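Local coordinates for protein amidohydrolase (Pseudomonas aeruginosa, PDB 2I5G) that probably acts as a metal-dependent dipeptidase of the membrane dipeptidase (peptidase M19) family, at residues E230-V235 with E295-R300. The protein carries 2 engineered substitutions. Sequence-based numbering, arbitrary orientation.
Engineered in segment 295-300: K299 (natural residue Glu).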
ATOM      1  N   GLU A 230      27.404   6.311 -24.925  1.00 17.17           N
ATOM      2  CA  GLU A 230      28.414   5.904 -23.955  1.00 17.78           C
ATOM      3  C   GLU A 230      27.783   5.050 -22.862  1.00 17.17           C
ATOM      4  O   GLU A 230      28.295   3.986 -22.507  1.00 16.81           O
ATOM      5  CB  GLU A 230      29.065   7.138 -23.327  1.00 38.19           C
ATOM      6  CG  GLU A 230      29.977   6.839 -22.145  1.00 40.61           C
ATOM      7  CD  GLU A 230      30.604   8.092 -21.547  1.00 45.36           C
ATOM      8  OE1 GLU A 230      31.259   7.985 -20.484  1.00 44.20           O
ATOM      9  OE2 GLU A 230      30.448   9.185 -22.137  1.00 48.98           O
ATOM     10  N   ALA A 231      26.662   5.524 -22.327  1.00 18.19           N
ATOM     11  CA  ALA A 231      25.975   4.795 -21.274  1.00 16.78           C
ATOM     12  C   ALA A 231      25.400   3.492 -21.822  1.00 16.57           C
ATOM     13  O   ALA A 231      25.402   2.472 -21.139  1.00 17.72           O
ATOM     14  CB  ALA A 231      24.868   5.661 -20.669  1.00  3.29           C
ATOM     15  N   ILE A 232      24.920   3.524 -23.060  1.00 12.20           N
ATOM     16  CA  ILE A 232      24.352   2.334 -23.678  1.00 12.50           C
ATOM     17  C   ILE A 232      25.420   1.277 -23.911  1.00 13.45           C
ATOM     18  O   ILE A 232      25.136   0.075 -23.883  1.00 15.74           O
ATOM     19  CB  ILE A 232      23.651   2.680 -25.015  1.00  5.68           C
ATOM     20  CG1 ILE A 232      22.379   3.480 -24.724  1.00  4.05           C
ATOM     21  CG2 ILE A 232      23.312   1.409 -25.792  1.00  5.28           C
ATOM     22  CD1 ILE A 232      21.631   3.892 -25.934  1.00  5.84           C
ATOM     23  N   GLU A 233      26.651   1.718 -24.129  1.00 18.13           N
ATOM     24  CA  GLU A 233      27.746   0.787 -24.353  1.00 17.71           C
ATOM     25  C   GLU A 233      28.252   0.245 -23.013  1.00 18.19           C
ATOM     26  O   GLU A 233      28.660  -0.913 -22.921  1.00 18.03           O
ATOM     27  CB  GLU A 233      28.858   1.487 -25.134  1.00 17.10           C
ATOM     28  CG  GLU A 233      28.359   2.026 -26.474  1.00 22.61           C
ATOM     29  CD  GLU A 233      29.338   2.970 -27.169  1.00 25.09           C
ATOM     30  OE1 GLU A 233      29.896   3.866 -26.499  1.00 24.32           O
ATOM     31  OE2 GLU A 233      29.530   2.826 -28.397  1.00 27.89           O
ATOM     32  N   TYR A 234      28.204   1.082 -21.978  1.00 11.26           N
ATOM     33  CA  TYR A 234      28.638   0.681 -20.644  1.00 10.24           C
ATOM     34  C   TYR A 234      27.743  -0.458 -20.184  1.00 11.29           C
ATOM     35  O   TYR A 234      28.220  -1.467 -19.672  1.00 12.35           O
ATOM     36  CB  TYR A 234      28.507   1.854 -19.663  1.00  9.07           C
ATOM     37  CG  TYR A 234      28.902   1.549 -18.230  1.00  8.47           C
ATOM     38  CD1 TYR A 234      30.215   1.702 -17.793  1.00  9.15           C
ATOM     39  CD2 TYR A 234      27.957   1.108 -17.307  1.00 10.15           C
ATOM     40  CE1 TYR A 234      30.580   1.424 -16.464  1.00  6.34           C
ATOM     41  CE2 TYR A 234      28.308   0.828 -15.981  1.00  8.50           C
ATOM     42  CZ  TYR A 234      29.622   0.988 -15.564  1.00  8.83           C
ATOM     43  OH  TYR A 234      29.959   0.725 -14.247  1.00  7.15           O
ATOM     44  N   VAL A 235      26.437  -0.292 -20.380  1.00 12.81           N
ATOM     45  CA  VAL A 235      25.462  -1.298 -19.969  1.00 13.52           C
ATOM     46  C   VAL A 235      25.591  -2.568 -20.785  1.00 14.26           C
ATOM     47  O   VAL A 235      25.516  -3.668 -20.243  1.00 14.66           O
ATOM     48  CB  VAL A 235      23.996  -0.768 -20.094  1.00  9.65           C
ATOM     49  CG1 VAL A 235      23.000  -1.900 -19.856  1.00  6.38           C
ATOM     50  CG2 VAL A 235      23.754   0.343 -19.085  1.00  9.00           C
ATOM     51  N   GLU A 295      22.344   6.324 -36.255  1.00 18.85           N
ATOM     52  CA  GLU A 295      23.523   6.854 -36.920  1.00 18.52           C
ATOM     53  C   GLU A 295      24.698   6.960 -35.949  1.00 18.35           C
ATOM     54  O   GLU A 295      25.824   6.598 -36.289  1.00 18.79           O
ATOM     55  CB  GLU A 295      23.207   8.229 -37.517  1.00 32.94           C
ATOM     56  CG  GLU A 295      24.429   9.015 -37.979  1.00 37.84           C
ATOM     57  CD  GLU A 295      24.066  10.321 -38.674  1.00 41.78           C
ATOM     58  OE1 GLU A 295      23.114  10.997 -38.223  1.00 44.00           O
ATOM     59  OE2 GLU A 295      24.744  10.678 -39.665  1.00 43.81           O
ATOM     60  N   THR A 296      24.436   7.449 -34.740  1.00 10.66           N
ATOM     61  CA  THR A 296      25.489   7.598 -33.741  1.00 10.26           C
ATOM     62  C   THR A 296      26.095   6.257 -33.350  1.00  9.46           C
ATOM     63  O   THR A 296      27.263   5.997 -33.627  1.00 10.82           O
ATOM     64  CB  THR A 296      24.972   8.329 -32.477  1.00 20.50           C
ATOM     65  OG1 THR A 296      24.686   9.697 -32.801  1.00 19.85           O
ATOM     66  CG2 THR A 296      26.018   8.295 -31.370  1.00 20.38           C
ATOM     67  N   LEU A 297      25.309   5.406 -32.705  1.00 21.10           N
ATOM     68  CA  LEU A 297      25.800   4.092 -32.309  1.00 21.40           C
ATOM     69  C   LEU A 297      26.553   3.449 -33.473  1.00 21.47           C
ATOM     70  O   LEU A 297      27.593   2.802 -33.296  1.00 20.77           O
ATOM     71  CB  LEU A 297      24.627   3.199 -31.898  1.00 12.67           C
ATOM     72  CG  LEU A 297      24.008   3.490 -30.531  1.00 11.84           C
ATOM     73  CD1 LEU A 297      22.641   2.836 -30.444  1.00 12.46           C
ATOM     74  CD2 LEU A 297      24.916   2.971 -29.437  1.00  8.59           C
ATOM     75  N   LEU A 298      26.021   3.659 -34.671  1.00 13.09           N
ATOM     76  CA  LEU A 298      26.594   3.111 -35.891  1.00 13.78           C
ATOM     77  C   LEU A 298      27.984   3.682 -36.179  1.00 14.68           C
ATOM     78  O   LEU A 298      28.947   2.937 -36.372  1.00 14.69           O
ATOM     79  CB  LEU A 298      25.645   3.403 -37.050  1.00 21.96           C
ATOM     80  CG  LEU A 298      25.731   2.567 -38.321  1.00 24.23           C
ATOM     81  CD1 LEU A 298      25.658   1.087 -37.987  1.00 24.74           C
ATOM     82  CD2 LEU A 298      24.577   2.966 -39.233  1.00 24.93           C
ATOM     83  N   LYS A 299      28.087   5.007 -36.197  1.00 23.05           N
ATOM     84  CA  LYS A 299      29.361   5.658 -36.473  1.00 25.41           C
ATOM     85  C   LYS A 299      30.264   5.578 -35.251  1.00 25.61           C
ATOM     86  O   LYS A 299      31.311   6.217 -35.191  1.00 25.87           O
ATOM     87  CB  LYS A 299      29.135   7.121 -36.876  1.00 30.73           C
ATOM     88  CG  LYS A 299      28.602   8.022 -35.769  1.00 33.38           C
ATOM     89  CD  LYS A 299      29.723   8.801 -35.084  1.00 34.69           C
ATOM     90  CE  LYS A 299      29.191   9.693 -33.959  1.00 36.28           C
ATOM     91  NZ  LYS A 299      28.224  10.735 -34.416  1.00 37.76           N
ATOM     92  N   ARG A 300      29.863   4.762 -34.285  1.00 21.41           N
ATOM     93  CA  ARG A 300      30.624   4.621 -33.062  1.00 20.66           C
ATOM     94  C   ARG A 300      31.342   3.279 -32.941  1.00 20.48           C
ATOM     95  O   ARG A 300      31.980   3.005 -31.927  1.00 20.26           O
ATOM     96  CB  ARG A 300      29.693   4.837 -31.873  1.00 27.83           C
ATOM     97  CG  ARG A 300      30.300   5.683 -30.791  1.00 28.07           C
ATOM     98  CD  ARG A 300      29.250   6.533 -30.119  1.00 28.29           C
ATOM     99  NE  ARG A 300      29.857   7.441 -29.153  1.00 28.04           N
ATOM    100  CZ  ARG A 300      30.449   7.042 -28.034  1.00 25.69           C
ATOM    101  NH1 ARG A 300      30.503   5.753 -27.742  1.00 25.80           N
ATOM    102  NH2 ARG A 300      31.000   7.931 -27.222  1.00 21.74           N
TER
HETATM  103  O   HOH W   1      30.958   1.015 -30.560  1.00 34.94           O
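E233 on helix 225-239 and R300, at the C-terminal end of segment 295-300, pair as a salt bridge, OE1 of E233 facing NH1 of R300; the modelled separation is too short to be trusted. The carboxylate and guanidinium planes are 53° apart, so this is not the coplanar, edge-to-edge arrangement of a two-pronged pair. A water adds a second link, donating to OE2 of E233 at 3.2 Å and to the backbone O of R300 at 2.6 Å. Long, charged side chains suit this partly exposed side of the contact, where the closest CA atoms of 230-235 and 295-300, those of E233 and L297, are 8.8 Å apart. Deeper in, branched aliphatic chains take over: CG2 of I232 lies 4.3 Å from CD2 of L297. In the TIM-barrel fold of the family, helix 225-239 packs on the barrel strands, with I232 resting on V210, I244 and I246, while helix 291-299 packs beside it, L297 also touching A229. E233 carries CG anti to its carbonyl carbon (chi1 -58°) and then runs extended, which carries the carboxylate out to R300. D226, on helix 225-239 like E233, forms a salt bridge with NE of R300, helping to position the guanidinium.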